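Local coordinates for protein ABC transporter (Caldanaerobius, PDB 4G68) that probably binds xylo-oligosaccharides as the solute-binding component of an ABC transporter, and here holds three xylose units in its cleft, at residues Leu46-Pro51 and Glu74-Asn79; Trp205-Ile210 and Asp237-Leu242; Phe150-Ser155 and Thr313-Gly318; Lys241-Val246 and Ala409-Lys414. All blocks are in the same frame, centred on the assembly; numbering follows the deposited sequence.

Contact 1 (Leu46-Pro51 and Glu74-Asn79); sequences LFTGEP and ESVTEN. With XYS (alpha-D-xylopyranose), chain E; XYP (beta-D-xylopyranose), chain C; XYP (beta-D-xylopyranose), chain D.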
# COMPACT_ATOMS: atom_id res chain seq x y z
N LEU B 46 12.95 1.69 0.98
CA LEU B 46 12.37 1.93 2.26
C LEU B 46 12.23 0.71 3.10
O LEU B 46 11.47 0.70 4.10
CB LEU B 46 11.02 2.69 2.04
CG LEU B 46 9.95 2.01 1.19
CD1 LEU B 46 9.65 0.56 1.61
CD2 LEU B 46 8.63 2.72 1.43
N PHE B 47 12.92 -0.40 2.72
CA PHE B 47 12.76 -1.65 3.48
C PHE B 47 13.56 -1.60 4.76
O PHE B 47 14.65 -2.16 4.86
CB PHE B 47 13.08 -2.88 2.61
CG PHE B 47 12.03 -3.14 1.55
CD1 PHE B 47 10.79 -3.64 1.89
CD2 PHE B 47 12.24 -2.70 0.21
CE1 PHE B 47 9.79 -3.81 0.93
CE2 PHE B 47 11.21 -2.83 -0.74
CZ PHE B 47 10.04 -3.44 -0.39
N THR B 48 12.98 -0.95 5.78
CA THR B 48 13.64 -0.73 7.07
C THR B 48 13.46 -1.85 8.12
O THR B 48 14.33 -2.05 8.97
CB THR B 48 13.16 0.59 7.70
OG1 THR B 48 11.73 0.67 7.60
CG2 THR B 48 13.83 1.83 7.06
N GLY B 49 12.33 -2.55 8.10
CA GLY B 49 12.06 -3.59 9.05
C GLY B 49 12.61 -4.96 8.70
O GLY B 49 13.00 -5.22 7.58
N GLU B 50 12.65 -5.84 9.68
CA GLU B 50 13.11 -7.19 9.47
C GLU B 50 11.95 -8.14 9.17
O GLU B 50 10.86 -7.95 9.66
CB GLU B 50 13.87 -7.66 10.77
CG GLU B 50 15.10 -6.81 11.02
CD GLU B 50 16.20 -7.03 9.99
OE1 GLU B 50 16.08 -7.90 9.05
OE2 GLU B 50 17.20 -6.29 10.08
N PRO B 51 12.17 -9.16 8.34
CA PRO B 51 13.44 -9.56 7.78
C PRO B 51 13.79 -8.90 6.45
O PRO B 51 14.79 -9.26 5.84
CB PRO B 51 13.28 -11.04 7.56
CG PRO B 51 11.82 -11.19 7.26
CD PRO B 51 11.15 -10.21 8.18
N GLU B 74 23.36 0.91 -1.12
CA GLU B 74 21.96 1.31 -0.83
C GLU B 74 21.93 2.25 0.32
O GLU B 74 22.82 2.28 1.18
CB GLU B 74 21.04 0.06 -0.63
CG GLU B 74 21.49 -0.84 0.57
CD GLU B 74 20.41 -1.77 1.15
OE1 GLU B 74 19.26 -1.66 0.81
OE2 GLU B 74 20.76 -2.65 2.03
N SER B 75 20.90 3.11 0.33
CA SER B 75 20.58 3.91 1.53
C SER B 75 19.09 3.64 1.80
O SER B 75 18.26 3.83 0.90
CB SER B 75 20.89 5.38 1.27
OG SER B 75 20.35 6.23 2.27
N VAL B 76 18.77 3.32 3.03
CA VAL B 76 17.43 2.87 3.41
C VAL B 76 16.82 3.88 4.33
O VAL B 76 17.42 4.27 5.35
CB VAL B 76 17.44 1.46 3.97
CG1 VAL B 76 18.41 1.31 5.07
CG2 VAL B 76 16.06 0.96 4.41
N THR B 77 15.58 4.25 4.02
CA THR B 77 14.89 5.35 4.81
C THR B 77 13.45 4.90 5.07
O THR B 77 12.78 4.39 4.16
CB THR B 77 14.89 6.64 4.04
OG1 THR B 77 16.23 7.02 3.74
CG2 THR B 77 14.12 7.82 4.79
N GLU B 78 13.03 5.03 6.34
CA GLU B 78 11.67 4.66 6.75
C GLU B 78 10.66 5.29 5.77
O GLU B 78 10.73 6.47 5.43
CB GLU B 78 11.40 5.14 8.19
CG GLU B 78 9.98 4.90 8.69
CD GLU B 78 8.92 5.95 8.31
OE1 GLU B 78 9.27 7.23 8.28
OE2 GLU B 78 7.69 5.55 8.19
N ASN B 79 9.63 4.51 5.44
CA ASN B 79 8.53 4.93 4.53
C ASN B 79 8.16 6.42 4.50
O ASN B 79 8.31 7.07 3.49
CB ASN B 79 7.31 4.02 4.90
CG ASN B 79 6.06 4.32 4.11
OD1 ASN B 79 6.11 4.51 2.93
ND2 ASN B 79 4.92 4.32 4.78
C1 XYS E . 9.44 -3.31 5.46
C2 XYS E . 9.17 -1.80 5.57
C3 XYS E . 7.76 -1.39 5.13
C4 XYS E . 7.35 -2.15 3.86
C5 XYS E . 7.47 -3.65 4.09
O1 XYS E . 9.76 -3.95 6.64
O2 XYS E . 9.46 -1.22 6.78
O3 XYS E . 7.79 -0.01 4.99
O4 XYS E . 6.15 -1.72 3.31
O5 XYS E . 8.63 -4.09 4.66
C1 XYP C . 5.97 -0.65 2.77
C2 XYP C . 5.43 -0.95 1.38
C3 XYP C . 5.10 0.40 0.68
C4 XYP C . 4.08 1.06 1.57
C5 XYP C . 4.60 1.17 3.04
O2 XYP C . 6.52 -1.48 0.62
O3 XYP C . 4.47 0.10 -0.56
O4 XYP C . 3.88 2.37 1.05
O5 XYP C . 4.93 -0.11 3.55
C1 XYP D . 2.54 2.90 1.31
C2 XYP D . 2.67 4.39 1.21
C3 XYP D . 1.26 5.00 1.31
C4 XYP D . 0.30 4.39 0.26
C5 XYP D . 0.44 2.84 0.26
O2 XYP D . 3.50 4.87 2.28
O3 XYP D . 1.46 6.41 1.04
O4 XYP D . -1.06 4.72 0.54
O5 XYP D . 1.80 2.39 0.19
O HOH W 1 9.69 1.66 6.03

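Contact 2 (Trp205-Ile210 and Asp237-Leu242); sequences WYYDMI and DAAQKL. With XYP (beta-D-xylopyranose), chain D.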
# COMPACT_ATOMS: atom_id res chain seq x y z
N TRP B 205 -6.58 4.75 4.14
CA TRP B 205 -7.03 3.49 3.52
C TRP B 205 -8.41 3.08 3.94
O TRP B 205 -9.18 2.58 3.12
CB TRP B 205 -6.09 2.32 3.85
CG TRP B 205 -4.88 2.34 2.92
CD1 TRP B 205 -3.93 3.37 2.71
CD2 TRP B 205 -4.48 1.26 2.04
NE1 TRP B 205 -3.02 2.94 1.77
CE2 TRP B 205 -3.35 1.69 1.33
CE3 TRP B 205 -5.01 -0.02 1.78
CZ2 TRP B 205 -2.70 0.85 0.42
CZ3 TRP B 205 -4.41 -0.84 0.85
CH2 TRP B 205 -3.27 -0.41 0.16
N TYR B 206 -8.76 3.36 5.21
CA TYR B 206 -10.12 3.03 5.66
C TYR B 206 -11.15 3.86 4.90
O TYR B 206 -12.15 3.32 4.41
CB TYR B 206 -10.32 3.32 7.14
CG TYR B 206 -9.60 2.40 8.12
CD1 TYR B 206 -10.35 1.70 9.10
CD2 TYR B 206 -8.23 2.29 8.12
CE1 TYR B 206 -9.77 0.87 10.05
CE2 TYR B 206 -7.59 1.47 9.07
CZ TYR B 206 -8.35 0.77 10.02
OH TYR B 206 -7.74 -0.06 10.93
N TYR B 207 -10.90 5.19 4.84
CA TYR B 207 -11.86 6.06 4.15
C TYR B 207 -11.96 5.62 2.67
O TYR B 207 -13.04 5.43 2.15
CB TYR B 207 -11.39 7.55 4.20
CG TYR B 207 -12.38 8.28 3.39
CD1 TYR B 207 -13.51 8.82 3.99
CD2 TYR B 207 -12.21 8.44 2.01
CE1 TYR B 207 -14.49 9.47 3.21
CE2 TYR B 207 -13.17 9.10 1.18
CZ TYR B 207 -14.30 9.61 1.83
OH TYR B 207 -15.24 10.20 1.07
N ASP B 208 -10.80 5.46 2.01
CA ASP B 208 -10.80 5.14 0.57
C ASP B 208 -11.57 3.83 0.31
O ASP B 208 -12.37 3.76 -0.63
CB ASP B 208 -9.35 5.02 0.07
CG ASP B 208 -8.58 6.30 0.12
OD1 ASP B 208 -9.13 7.42 0.45
OD2 ASP B 208 -7.39 6.20 -0.15
N MET B 209 -11.34 2.82 1.15
CA MET B 209 -12.14 1.58 1.04
C MET B 209 -13.62 1.75 1.22
O MET B 209 -14.43 1.22 0.45
CB MET B 209 -11.62 0.46 1.98
CG MET B 209 -12.61 -0.81 2.01
SD MET B 209 -13.05 -1.58 0.37
CE MET B 209 -11.35 -2.13 0.46
N ILE B 210 -13.99 2.53 2.22
CA ILE B 210 -15.40 2.70 2.51
C ILE B 210 -16.05 3.50 1.36
O ILE B 210 -17.16 3.16 0.88
CB ILE B 210 -15.60 3.41 3.85
CG1 ILE B 210 -15.21 2.51 5.05
CG2 ILE B 210 -17.07 3.81 4.02
CD1 ILE B 210 -15.09 3.34 6.34
N ASP B 237 -21.42 9.99 2.74
CA ASP B 237 -21.78 8.75 3.46
C ASP B 237 -20.58 7.95 3.96
O ASP B 237 -20.57 7.44 5.07
CB ASP B 237 -22.68 7.86 2.58
CG ASP B 237 -24.10 8.43 2.39
OD1 ASP B 237 -24.49 9.46 2.99
OD2 ASP B 237 -24.83 7.81 1.59
N ALA B 238 -19.54 7.83 3.13
CA ALA B 238 -18.31 7.12 3.56
C ALA B 238 -17.70 7.79 4.79
O ALA B 238 -17.25 7.12 5.72
CB ALA B 238 -17.27 7.07 2.42
N ALA B 239 -17.63 9.14 4.78
CA ALA B 239 -17.12 9.93 5.88
C ALA B 239 -17.95 9.67 7.11
O ALA B 239 -17.40 9.48 8.20
CB ALA B 239 -17.08 11.44 5.52
N GLN B 240 -19.27 9.61 6.95
CA GLN B 240 -20.11 9.31 8.13
C GLN B 240 -19.85 7.88 8.64
O GLN B 240 -19.71 7.71 9.84
CB GLN B 240 -21.57 9.52 7.79
CG GLN B 240 -22.50 9.22 8.94
CD GLN B 240 -22.27 10.16 10.10
OE1 GLN B 240 -22.56 11.36 10.02
NE2 GLN B 240 -21.77 9.61 11.21
N LYS B 241 -19.75 6.88 7.75
CA LYS B 241 -19.43 5.49 8.19
C LYS B 241 -18.05 5.36 8.86
O LYS B 241 -17.87 4.56 9.80
CB LYS B 241 -19.44 4.53 7.00
CG LYS B 241 -20.81 4.29 6.36
CD LYS B 241 -21.82 3.74 7.28
CE LYS B 241 -23.08 3.25 6.56
NZ LYS B 241 -23.04 3.00 5.11
N LEU B 242 -17.09 6.12 8.38
CA LEU B 242 -15.78 6.15 9.03
C LEU B 242 -16.00 6.72 10.46
O LEU B 242 -15.43 6.21 11.43
CB LEU B 242 -14.86 7.07 8.23
CG LEU B 242 -13.36 7.06 8.50
CD1 LEU B 242 -13.04 8.04 9.53
CD2 LEU B 242 -12.84 5.63 8.77
C1 XYP D . 2.54 2.90 1.31
C2 XYP D . 2.67 4.39 1.21
C3 XYP D . 1.26 5.00 1.31
C4 XYP D . 0.30 4.39 0.26
C5 XYP D . 0.44 2.84 0.26
O2 XYP D . 3.50 4.87 2.28
O3 XYP D . 1.46 6.41 1.04
O4 XYP D . -1.06 4.72 0.54
O5 XYP D . 1.80 2.39 0.19

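Contact 3 (Phe150-Ser155 and Thr313-Gly318); sequences FDQQAS and TEYIGG. With XYP (beta-D-xylopyranose), chain D.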
# COMPACT_ATOMS: atom_id res chain seq x y z
N PHE B 150 7.75 -3.89 -9.45
CA PHE B 150 8.13 -5.07 -8.67
C PHE B 150 7.05 -5.58 -7.74
O PHE B 150 7.07 -6.77 -7.38
CB PHE B 150 9.46 -4.82 -7.95
CG PHE B 150 9.33 -3.94 -6.73
CD1 PHE B 150 9.12 -4.49 -5.47
CD2 PHE B 150 9.51 -2.53 -6.84
CE1 PHE B 150 9.00 -3.62 -4.34
CE2 PHE B 150 9.46 -1.70 -5.69
CZ PHE B 150 9.16 -2.26 -4.47
N ASP B 151 6.05 -4.77 -7.37
CA ASP B 151 4.97 -5.27 -6.49
C ASP B 151 3.61 -4.66 -6.65
O ASP B 151 3.45 -3.58 -7.23
CB ASP B 151 5.39 -5.51 -5.00
CG ASP B 151 5.48 -4.26 -4.16
OD1 ASP B 151 5.02 -3.18 -4.54
OD2 ASP B 151 6.07 -4.38 -3.05
N GLN B 152 2.61 -5.44 -6.22
CA GLN B 152 1.24 -4.96 -6.23
C GLN B 152 0.71 -4.83 -4.85
O GLN B 152 1.19 -5.51 -3.94
CB GLN B 152 0.29 -5.79 -7.07
CG GLN B 152 0.50 -7.24 -7.09
CD GLN B 152 -0.38 -7.94 -8.13
OE1 GLN B 152 -1.60 -7.73 -8.14
NE2 GLN B 152 0.24 -8.86 -8.96
N GLN B 153 -0.24 -3.95 -4.67
CA GLN B 153 -0.85 -3.78 -3.37
C GLN B 153 -2.30 -4.25 -3.42
O GLN B 153 -2.92 -4.29 -4.50
CB GLN B 153 -0.83 -2.26 -2.95
CG GLN B 153 0.60 -1.78 -2.76
CD GLN B 153 0.65 -0.36 -2.18
OE1 GLN B 153 -0.39 0.31 -2.06
NE2 GLN B 153 1.87 0.10 -1.86
N ALA B 154 -2.85 -4.58 -2.23
CA ALA B 154 -4.26 -4.94 -2.10
C ALA B 154 -4.67 -4.66 -0.66
O ALA B 154 -3.91 -4.91 0.27
CB ALA B 154 -4.52 -6.42 -2.42
N SER B 155 -5.87 -4.16 -0.50
CA SER B 155 -6.46 -3.91 0.83
C SER B 155 -6.98 -5.20 1.54
O SER B 155 -7.70 -6.04 0.97
CB SER B 155 -7.57 -2.88 0.68
OG SER B 155 -8.55 -3.36 -0.24
N THR B 313 -16.26 -7.21 -4.52
CA THR B 313 -14.91 -7.76 -4.74
C THR B 313 -13.88 -6.65 -5.11
O THR B 313 -12.69 -6.96 -5.28
CB THR B 313 -14.90 -8.81 -5.89
OG1 THR B 313 -15.07 -8.15 -7.11
CG2 THR B 313 -16.02 -9.93 -5.68
N GLU B 314 -14.32 -5.40 -5.22
CA GLU B 314 -13.39 -4.32 -5.60
C GLU B 314 -12.40 -4.13 -4.44
O GLU B 314 -12.75 -4.34 -3.25
CB GLU B 314 -14.10 -2.98 -5.94
CG GLU B 314 -15.06 -3.05 -7.15
CD GLU B 314 -16.00 -1.85 -7.30
OE1 GLU B 314 -16.36 -1.19 -6.37
OE2 GLU B 314 -16.46 -1.56 -8.40
N TYR B 315 -11.15 -3.73 -4.76
CA TYR B 315 -10.20 -3.47 -3.69
C TYR B 315 -9.39 -2.22 -3.92
O TYR B 315 -9.37 -1.72 -5.01
CB TYR B 315 -9.35 -4.68 -3.33
CG TYR B 315 -8.42 -5.13 -4.46
CD1 TYR B 315 -8.85 -6.06 -5.41
CD2 TYR B 315 -7.12 -4.62 -4.58
CE1 TYR B 315 -8.00 -6.49 -6.47
CE2 TYR B 315 -6.25 -5.02 -5.58
CZ TYR B 315 -6.67 -5.97 -6.52
OH TYR B 315 -5.79 -6.35 -7.57
N ILE B 316 -8.75 -1.75 -2.89
CA ILE B 316 -7.82 -0.64 -2.97
C ILE B 316 -6.42 -1.26 -3.18
O ILE B 316 -6.00 -2.14 -2.42
CB ILE B 316 -7.85 0.23 -1.70
CG1 ILE B 316 -9.20 0.99 -1.55
CG2 ILE B 316 -6.64 1.21 -1.66
CD1 ILE B 316 -9.43 2.08 -2.58
N GLY B 317 -5.79 -0.89 -4.29
CA GLY B 317 -4.49 -1.45 -4.60
C GLY B 317 -4.18 -1.34 -6.09
O GLY B 317 -4.64 -0.38 -6.82
N GLY B 318 -3.38 -2.27 -6.56
CA GLY B 318 -2.95 -2.29 -7.99
C GLY B 318 -1.44 -2.45 -8.06
O GLY B 318 -0.76 -2.48 -7.04
C1 XYP D . 2.54 2.90 1.31
C2 XYP D . 2.67 4.39 1.21
C3 XYP D . 1.26 5.00 1.31
C4 XYP D . 0.30 4.39 0.26
C5 XYP D . 0.44 2.84 0.26
O2 XYP D . 3.50 4.87 2.28
O3 XYP D . 1.46 6.41 1.04
O4 XYP D . -1.06 4.72 0.54
O5 XYP D . 1.80 2.39 0.19
O HOH W 2 -3.20 -5.75 -6.91

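Contact 4 (Lys241-Val246 and Ala409-Lys414); sequences KLQDMV and AQLFAK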
# COMPACT_ATOMS: atom_id res chain seq x y z
N LYS B 241 -19.75 6.88 7.75
CA LYS B 241 -19.43 5.49 8.19
C LYS B 241 -18.05 5.36 8.86
O LYS B 241 -17.87 4.56 9.80
CB LYS B 241 -19.44 4.53 7.00
CG LYS B 241 -20.81 4.29 6.36
CD LYS B 241 -21.82 3.74 7.28
CE LYS B 241 -23.08 3.25 6.56
NZ LYS B 241 -23.04 3.00 5.11
N LEU B 242 -17.09 6.12 8.38
CA LEU B 242 -15.78 6.15 9.03
C LEU B 242 -16.00 6.72 10.46
O LEU B 242 -15.43 6.21 11.43
CB LEU B 242 -14.86 7.07 8.23
CG LEU B 242 -13.36 7.06 8.50
CD1 LEU B 242 -13.04 8.04 9.53
CD2 LEU B 242 -12.84 5.63 8.77
N GLN B 243 -16.79 7.81 10.59
CA GLN B 243 -16.96 8.37 11.97
C GLN B 243 -17.82 7.43 12.87
O GLN B 243 -17.58 7.37 14.09
CB GLN B 243 -17.52 9.82 11.96
CG GLN B 243 -16.45 10.80 11.44
CD GLN B 243 -16.81 12.28 11.58
OE1 GLN B 243 -15.89 13.13 11.79
NE2 GLN B 243 -18.11 12.59 11.57
N ASP B 244 -18.72 6.66 12.26
CA ASP B 244 -19.47 5.60 12.98
C ASP B 244 -18.54 4.57 13.58
O ASP B 244 -18.75 4.17 14.71
CB ASP B 244 -20.41 4.83 12.06
CG ASP B 244 -21.61 5.65 11.53
OD1 ASP B 244 -21.98 6.68 12.11
OD2 ASP B 244 -22.20 5.18 10.54
N MSE B 245 -17.51 4.17 12.84
CA MSE B 245 -16.45 3.31 13.48
C MSE B 245 -15.82 4.02 14.69
O MSE B 245 -15.66 3.42 15.80
CB MSE B 245 -15.35 2.96 12.44
CG MSE B 245 -15.94 2.10 11.32
SE MSE B 245 -14.52 1.66 10.03
CE MSE B 245 -13.62 0.34 11.18
N VAL B 246 -15.42 5.28 14.49
CA VAL B 246 -14.79 6.00 15.61
C VAL B 246 -15.76 6.04 16.83
O VAL B 246 -15.37 5.74 17.99
CB VAL B 246 -14.36 7.47 15.23
CG1 VAL B 246 -13.69 8.16 16.40
CG2 VAL B 246 -13.36 7.44 14.05
N ALA B 409 -7.80 12.81 8.34
CA ALA B 409 -7.38 12.86 9.74
C ALA B 409 -8.36 13.69 10.62
O ALA B 409 -8.66 13.31 11.79
CB ALA B 409 -5.96 13.38 9.87
N GLN B 410 -8.84 14.82 10.11
CA GLN B 410 -9.89 15.57 10.85
C GLN B 410 -11.16 14.77 11.00
O GLN B 410 -11.80 14.82 12.09
CB GLN B 410 -10.13 16.96 10.24
CG GLN B 410 -8.87 17.84 10.31
CD GLN B 410 -8.83 18.96 9.24
OE1 GLN B 410 -9.85 19.51 8.85
NE2 GLN B 410 -7.64 19.18 8.65
N LEU B 411 -11.55 13.94 9.99
CA LEU B 411 -12.68 13.03 10.27
C LEU B 411 -12.45 12.12 11.51
O LEU B 411 -13.37 11.96 12.35
CB LEU B 411 -13.04 12.10 9.09
CG LEU B 411 -13.70 12.80 7.87
CD1 LEU B 411 -13.77 11.82 6.68
CD2 LEU B 411 -15.14 13.29 8.23
N PHE B 412 -11.28 11.47 11.54
CA PHE B 412 -10.95 10.56 12.67
C PHE B 412 -10.93 11.26 14.01
O PHE B 412 -11.27 10.63 15.06
CB PHE B 412 -9.60 9.91 12.44
CG PHE B 412 -9.64 8.70 11.54
CD1 PHE B 412 -9.09 8.76 10.23
CD2 PHE B 412 -10.09 7.50 12.01
CE1 PHE B 412 -9.05 7.62 9.41
CE2 PHE B 412 -10.05 6.35 11.19
CZ PHE B 412 -9.53 6.40 9.90
N ALA B 413 -10.55 12.53 13.98
CA ALA B 413 -10.39 13.34 15.17
C ALA B 413 -11.72 13.96 15.60
O ALA B 413 -11.77 14.67 16.61
CB ALA B 413 -9.30 14.41 14.93
N LYS B 414 -12.77 13.72 14.82
CA LYS B 414 -14.12 14.38 15.05
C LYS B 414 -13.97 15.92 15.05
O LYS B 414 -14.58 16.66 15.88
CB LYS B 414 -14.76 13.85 16.36
CG LYS B 414 -15.08 12.33 16.37
CD LYS B 414 -16.35 11.99 15.55
CE LYS B 414 -17.52 12.23 16.55
NZ LYS B 414 -18.90 11.99 16.12

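Contact 1 (Leu46-Pro51 and Glu74-Asn79)
L46 and T48 pack against the backbone and side chains of V76 to N79, largely through methyl groups. CG2 of T48 lies 3.6 Å from V76 CG2 and also meets the backbone N of E78, while V76 CG2 rests on the carbonyl O of F47. L46 approaches more closely: its CA makes a CA-H...O contact of 3.1 Å with T77 O, and its side chain runs alongside that of N79, CD2 lying 3.4 Å from N79 OD1.

The polar link passes through one water, which donates to L46 O (2.8 Å), accepts from N79 N (2.9 Å) and is bonded to T48 OG1 and to O2 and O3 of the alpha-xylose. With CG anti to the backbone N (chi1 178°), N79 extends its amide to the chain D xylose, whose O2 donates to N79 OD1 (2.7 Å) and accepts from N79 ND2 (2.9 Å). A leucine in place of N79 would probably leave this hydroxyl without either bond and the sugar less firmly held. F47 meets the alpha-xylose O5 with its ring edge. Loops like these, following the parallel strands 40-45 and 71-76, line the ligand cleft in the solute-binding protein fold.

Contact 2 (Trp205-Ile210 and Asp237-Leu242)
Where I210 and Y207 meet A238, the helical segments 205-210 and 237-242 cross obliquely, their N-to-C directions 131° apart and their axes 8.9 Å apart at closest. This is buried helix-to-helix packing within one lobe of the solute-binding protein fold, and its side-chain contacts are apolar.

I210 points at the second helix and splits its contacts between two branches. CG1 lies beside the backbone N (chi1 -70°), which leaves CG2 anti to it and turned onto A238, 3.6 Å from its CB; CG2 also reaches the CB of K241. CD1 extends to the next turn and meets L242, 4.0 Å from CD2. That same CD2 methyl is 3.8 Å from the CB of Y206, whose ring continues away from the interface to meet F276 edge-to-face.

Y207 covers another side of A238: its CE1 lies 3.8 Å from A238 CB and 3.5 Å from the backbone N of A239, approaching both obliquely to the ring. The small A238 side chain is thus met by both an isoleucine methyl and a tyrosine ring. The phenol OH is hydrogen-bonded to the backbone O of F235, which anchors the ring at its far end.

The first helix also serves the cleft. W205 meets the chain D xylose at its indole edge, and its NE1 donates to the sugar O4 over 2.9 Å, with an N-H...O angle of 164°.

Contact 3 (Phe150-Ser155 and Thr313-Gly318)
Near the centre of the molecule, strands 144-160 and 317-325 pair antiparallel, probably among the strands that link the two lobes, as in the hinge of other solute-binding proteins. Q153 and G318 form a hydrogen-bonded pair: Q153 N donates to G318 O over 2.8 Å at 167°, and G318 N returns a bond of 2.9 Å to Q153 O, arriving from above the carbonyl plane. A154 and G317 make the adjoining non-hydrogen-bonded pair, their CA atoms only 4.3 Å apart. A side chain at G317 would collide with Q153 O and with the backbone of A154, and its backbone angles also leave no room for one.

Just before G317 the chain turns a corner at I316, where S155 N gives a weak bond to I316 O, while S155 OG, set between its own backbone N and carbonyl carbon (chi1 58°), accepts from I316 N at 3.1 Å. On the face carrying A154, the Y315 ring packs with CD2 3.8 Å from A154 CB and turns its edge to Q153 O. A water bridges Y315 OH, Q152 OE1 and that same Q153 O, giving this carbonyl a second donor; Q152 NE2 is hydrogen-bonded to the backbone O of P358.

On the other face the extended side chain of Q153 enters the cleft, where its NE2 donates to the ring O5 of the chain D xylose at 3.1 Å and 148°.

Contact 4 (Lys241-Val246 and Ala409-Lys414)
The carbonyl O of L411 accepts a 3.1 Å bond from K414 N, and Q243 comes up to the same oxygen from the neighbouring helix, its CG 3.4 Å from L411 O. The side chains of Q243 and L411 cross at about a right angle. K414, with its positive phi, ends helix 398-412 in a Schellman motif, and its bent side chain lays CD beside the Q243 amide before NZ reaches N247 in a weak bond.

Away from this polar corner the packing between helices 233-248 and 398-412 is mainly apolar. F412 leaves its backbone pointing away from the neighbouring helix, but with CG beside the backbone N (chi1 -82°) its ring comes back to it. L242 CD1 stands over the centre of the ring in a CH-pi contact, 3.7 Å from the centroid and 6° off the ring normal, while L242 CD2 lies 3.6 Å from F412 CZ. A serine in place of F412, lacking the ring, would probably leave L242 CD1 without its CH-pi partner and open a gap between L242 and V246. V246 meets the ring obliquely through CG2, 3.9 Å from F412 CD2, and its CG1 lies 3.7 Å from F412 O.

From the N terminus, contact 1 closes first, drawing together the ends of the parallel strands 40-45 and 71-76 around helix 52-66. Contact 3 then opens on strand 144-160 and closes a long loop at 313-318, and contact 2 is nested inside that loop. Contact 4 starts on helix 233-248, where contact 2 ends, and runs on to helix 398-412, so it crosses contact 3. Contacts 2 and 4 share K241 and L242 and lie side by side in one lobe. Contact 3 bridges outward: F150 packs on F47 of contact 1, and S155 on M209 of contact 2. Contacts 1, 2 and 3 converge on the chain D xylose.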